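Glycoside Hydrolase (Bacteroides plebeius, PDB 5T3B) probably hydrolyses glycosidic bonds in a polysaccharide, as a family 50 glycoside hydrolase from a gut bacterium. Local coordinates at residues Tyr121-Arg130 / Phe156-Phe167. Numbering follows the deposited sequence.
Sequences YYVRGIASFR and FSEIGFHSVCAF
Adjacent parallel strands 120-126 and 163-165 pair here, consistent with the (beta/alpha)8 barrel of family 50 glycoside hydrolases, and illustrate how backbone bonds set a register that side chains then seal on both faces. G125 pairs with S163 and I126 with V164: I126 N donates to S163 O at 2.9 Å, and C165 N reaches I126 O at 3.0 Å, from above the carbonyl plane. Before them H162 N meets R124 O almost head-on (2.9 Å, 168° at the hydrogen); beyond them S128 N binds A166 O, which also takes a water-mediated link from F129 N.

On the I126 and V164 side, CG1 of I126 lies anti to the carbonyl carbon (chi1 -61°), and the bend at chi2 then sets CD1 over the middle of the F161 ring, 3.6 Å from the centroid, a CH-pi contact. F156 turns its edge to the face of F129 in an offset edge-to-face pair, planes at 72°, while V164 CG1 packs against F129 CB. On the opposite face, that of G125 and S163, Y121 OH and S163 OG share a 2.7 Å hydrogen bond.

R124, bent at chi2 and chi3, folds back so that NE and NH2 both grip Y122 O in the guanidinium plane; G160 O and H162 CD2 lie over one face. A leucine here would probably leave Y122 O without these two donors and strip H162 of its flanking guanidinium.

G160 closes helix 145-158 with a Schellman motif, turning the chain into strand 163-165. Y79 OH bonds both R124 NH1 and H162 NE2, and T188 OG1 bonds S163 OG. Strand 432-437 flanks 120-126 across from 163-165, while M465 and N469 of helix 459-469 pack on F161.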
loop_
_atom_site.group_PDB
_atom_site.type_symbol
_atom_site.label_atom_id
_atom_site.label_comp_id
_atom_site.label_asym_id
_atom_site.label_seq_id
_atom_site.Cartn_x
_atom_site.Cartn_y
_atom_site.Cartn_z
ATOM N N TYR A 121 12.770 -9.993 0.772
ATOM C CA TYR A 121 12.274 -9.043 1.732
ATOM C C TYR A 121 10.769 -9.025 1.648
ATOM O O TYR A 121 10.219 -8.469 0.683
ATOM C CB TYR A 121 12.816 -7.622 1.480
ATOM C CG TYR A 121 12.188 -6.573 2.356
ATOM C CD1 TYR A 121 12.106 -6.767 3.743
ATOM C CD2 TYR A 121 11.588 -5.450 1.806
ATOM C CE1 TYR A 121 11.446 -5.891 4.555
ATOM C CE2 TYR A 121 10.922 -4.537 2.633
ATOM C CZ TYR A 121 10.861 -4.760 3.993
ATOM O OH TYR A 121 10.150 -3.910 4.826
ATOM N N TYR A 122 10.085 -9.571 2.630
ATOM C CA TYR A 122 8.648 -9.497 2.711
ATOM C C TYR A 122 8.312 -8.130 3.255
ATOM O O TYR A 122 8.726 -7.773 4.366
ATOM C CB TYR A 122 8.058 -10.631 3.552
ATOM C CG TYR A 122 6.573 -10.725 3.341
ATOM C CD1 TYR A 122 6.046 -11.346 2.233
ATOM C CD2 TYR A 122 5.674 -10.061 4.178
ATOM C CE1 TYR A 122 4.693 -11.367 1.992
ATOM C CE2 TYR A 122 4.312 -10.059 3.905
ATOM C CZ TYR A 122 3.812 -10.742 2.813
ATOM O OH TYR A 122 2.474 -10.747 2.564
ATOM N N VAL A 123 7.589 -7.310 2.482
ATOM C CA VAL A 123 7.433 -5.914 2.868
ATOM C C VAL A 123 6.543 -5.812 4.109
ATOM O O VAL A 123 5.395 -6.284 4.102
ATOM C CB VAL A 123 6.830 -5.048 1.746
ATOM C CG1 VAL A 123 6.703 -3.623 2.207
ATOM C CG2 VAL A 123 7.705 -5.143 0.497
ATOM N N ARG A 124 7.067 -5.160 5.169
ATOM C CA ARG A 124 6.309 -4.806 6.371
ATOM C C ARG A 124 6.651 -3.368 6.681
ATOM O O ARG A 124 7.712 -3.075 7.193
ATOM C CB ARG A 124 6.632 -5.769 7.500
ATOM C CG ARG A 124 6.009 -7.155 7.329
ATOM C CD ARG A 124 6.874 -8.272 7.899
ATOM N NE ARG A 124 8.107 -8.353 7.112
ATOM C CZ ARG A 124 9.306 -8.688 7.557
ATOM N NH1 ARG A 124 9.449 -9.252 8.748
ATOM N NH2 ARG A 124 10.354 -8.450 6.786
ATOM N N GLY A 125 5.749 -2.470 6.256
ATOM C CA GLY A 125 5.980 -1.072 6.344
ATOM C C GLY A 125 5.013 -0.318 7.247
ATOM O O GLY A 125 3.990 -0.838 7.659
ATOM N N ILE A 126 5.407 0.927 7.500
ATOM C CA ILE A 126 4.613 1.874 8.268
ATOM C C ILE A 126 4.424 3.138 7.426
ATOM O O ILE A 126 5.401 3.657 6.871
ATOM C CB ILE A 126 5.298 2.219 9.599
ATOM C CG1 ILE A 126 5.454 1.006 10.444
ATOM C CG2 ILE A 126 4.559 3.374 10.291
ATOM C CD1 ILE A 126 4.241 0.558 11.072
ATOM N N ALA A 127 3.191 3.593 7.288
ATOM C CA ALA A 127 2.903 4.790 6.515
ATOM C C ALA A 127 3.081 6.073 7.345
ATOM O O ALA A 127 2.951 6.071 8.586
ATOM C CB ALA A 127 1.478 4.759 5.965
ATOM N N SER A 128 3.312 7.183 6.666
ATOM C CA SER A 128 3.278 8.498 7.301
ATOM C C SER A 128 4.276 8.651 8.420
ATOM O O SER A 128 3.960 9.179 9.472
ATOM C CB SER A 128 1.878 8.865 7.749
ATOM O OG SER A 128 0.958 8.686 6.726
ATOM N N PHE A 129 5.502 8.226 8.188
ATOM C CA PHE A 129 6.545 8.348 9.179
ATOM C C PHE A 129 7.075 9.810 9.089
ATOM O O PHE A 129 7.888 10.198 8.237
ATOM C CB PHE A 129 7.672 7.368 8.927
ATOM C CG PHE A 129 8.763 7.406 9.939
ATOM C CD1 PHE A 129 8.527 7.104 11.279
ATOM C CD2 PHE A 129 10.060 7.772 9.577
ATOM C CE1 PHE A 129 9.536 7.160 12.219
ATOM C CE2 PHE A 129 11.050 7.858 10.531
ATOM C CZ PHE A 129 10.765 7.562 11.852
ATOM N N ARG A 130 6.583 10.613 10.032
ATOM C CA ARG A 130 6.809 12.050 10.094
ATOM C C ARG A 130 6.636 12.471 11.538
ATOM O O ARG A 130 6.036 11.748 12.357
ATOM C CB ARG A 130 5.910 12.816 9.150
ATOM C CG ARG A 130 4.490 12.658 9.410
ATOM C CD ARG A 130 3.708 13.372 8.280
ATOM N NE ARG A 130 3.855 14.795 8.542
ATOM C CZ ARG A 130 2.988 15.703 8.109
ATOM N NH1 ARG A 130 1.940 15.348 7.345
ATOM N NH2 ARG A 130 3.154 16.959 8.452
ATOM N N PHE A 156 11.019 -0.163 15.256
ATOM C CA PHE A 156 10.280 -0.819 14.225
ATOM C C PHE A 156 10.863 -2.207 13.939
ATOM O O PHE A 156 10.102 -3.170 13.813
ATOM C CB PHE A 156 10.273 0.012 12.926
ATOM C CG PHE A 156 9.534 1.292 12.945
ATOM C CD1 PHE A 156 8.763 1.722 13.999
ATOM C CD2 PHE A 156 9.683 2.146 11.930
ATOM C CE1 PHE A 156 8.114 2.912 13.963
ATOM C CE2 PHE A 156 9.015 3.355 11.871
ATOM C CZ PHE A 156 8.222 3.727 12.902
ATOM N N SER A 157 12.204 -2.314 13.806
ATOM C CA SER A 157 12.768 -3.614 13.556
ATOM C C SER A 157 12.437 -4.669 14.583
ATOM O O SER A 157 12.263 -5.843 14.260
ATOM C CB SER A 157 14.302 -3.525 13.360
ATOM O OG SER A 157 14.936 -3.258 14.572
ATOM N N GLU A 158 12.350 -4.247 15.811
ATOM C CA GLU A 158 12.010 -5.184 16.897
ATOM C C GLU A 158 10.611 -5.754 16.769
ATOM O O GLU A 158 10.341 -6.831 17.330
ATOM C CB GLU A 158 12.167 -4.487 18.270
ATOM C CG GLU A 158 13.619 -4.217 18.599
ATOM C CD GLU A 158 13.782 -3.204 19.759
ATOM O OE1 GLU A 158 12.764 -2.516 20.157
ATOM O OE2 GLU A 158 14.908 -3.074 20.252
ATOM N N ILE A 159 9.720 -5.026 16.076
ATOM C CA ILE A 159 8.332 -5.411 15.845
ATOM C C ILE A 159 8.225 -6.032 14.417
ATOM O O ILE A 159 7.157 -6.434 13.997
ATOM C CB ILE A 159 7.379 -4.130 15.964
ATOM C CG1 ILE A 159 7.457 -3.525 17.394
ATOM C CG2 ILE A 159 5.865 -4.421 15.621
ATOM C CD1 ILE A 159 6.963 -2.065 17.354
ATOM N N GLY A 160 9.337 -6.158 13.702
ATOM C CA GLY A 160 9.354 -6.732 12.349
ATOM C C GLY A 160 8.853 -5.823 11.250
ATOM O O GLY A 160 8.481 -6.333 10.185
ATOM N N PHE A 161 8.936 -4.506 11.463
ATOM C CA PHE A 161 8.726 -3.526 10.397
ATOM C C PHE A 161 10.088 -2.986 9.980
ATOM O O PHE A 161 10.889 -2.615 10.827
ATOM C CB PHE A 161 7.847 -2.360 10.878
ATOM C CG PHE A 161 6.401 -2.688 11.094
ATOM C CD1 PHE A 161 5.517 -2.844 10.016
ATOM C CD2 PHE A 161 5.879 -2.837 12.360
ATOM C CE1 PHE A 161 4.181 -3.097 10.236
ATOM C CE2 PHE A 161 4.551 -3.048 12.578
ATOM C CZ PHE A 161 3.686 -3.201 11.508
ATOM N N HIS A 162 10.240 -2.790 8.664
ATOM C CA HIS A 162 11.548 -2.392 8.099
ATOM C C HIS A 162 11.536 -1.274 7.120
ATOM O O HIS A 162 12.578 -0.814 6.693
ATOM C CB HIS A 162 12.258 -3.611 7.521
ATOM C CG HIS A 162 12.511 -4.700 8.535
ATOM N ND1 HIS A 162 13.623 -4.701 9.346
ATOM C CD2 HIS A 162 11.759 -5.755 8.943
ATOM C CE1 HIS A 162 13.554 -5.743 10.147
ATOM N NE2 HIS A 162 12.417 -6.374 9.962
ATOM N N SER A 163 10.327 -0.843 6.728
ATOM C CA SER A 163 10.181 0.194 5.743
ATOM C C SER A 163 9.195 1.273 6.182
ATOM O O SER A 163 8.283 0.955 7.002
ATOM C CB SER A 163 9.699 -0.360 4.423
ATOM O OG SER A 163 10.539 -1.373 3.903
ATOM N N VAL A 164 9.384 2.462 5.621
ATOM C CA VAL A 164 8.405 3.514 5.787
ATOM C C VAL A 164 7.933 3.883 4.395
ATOM O O VAL A 164 8.755 4.104 3.486
ATOM C CB VAL A 164 8.956 4.702 6.590
ATOM C CG1 VAL A 164 9.135 4.266 8.023
ATOM C CG2 VAL A 164 10.213 5.279 6.012
ATOM N N CYS A 165 6.632 3.963 4.188
ATOM C CA CYS A 165 6.045 4.056 2.861
ATOM C C CYS A 165 4.976 5.098 2.843
ATOM O O CYS A 165 3.917 4.890 3.442
ATOM C CB CYS A 165 5.498 2.702 2.407
ATOM S SG CYS A 165 6.643 1.291 2.458
ATOM N N ALA A 166 5.241 6.161 2.088
ATOM C CA ALA A 166 4.350 7.244 1.749
ATOM C C ALA A 166 4.151 8.287 2.797
ATOM O O ALA A 166 4.201 8.009 4.011
ATOM C CB ALA A 166 3.002 6.746 1.220
ATOM N N PHE A 167 3.865 9.475 2.344
ATOM C CA PHE A 167 3.389 10.548 3.203
ATOM C C PHE A 167 4.366 11.068 4.236
ATOM O O PHE A 167 3.970 11.668 5.208
ATOM C CB PHE A 167 2.046 10.237 3.830
ATOM C CG PHE A 167 1.046 9.543 2.931
ATOM C CD1 PHE A 167 0.780 10.030 1.670
ATOM C CD2 PHE A 167 0.394 8.425 3.347
ATOM C CE1 PHE A 167 -0.145 9.391 0.849
ATOM C CE2 PHE A 167 -0.508 7.779 2.554
ATOM C CZ PHE A 167 -0.796 8.264 1.330
HETATM O O HOH W 1 6.376 7.256 5.553
HETATM O O HOH W 2 1.446 12.973 5.960
#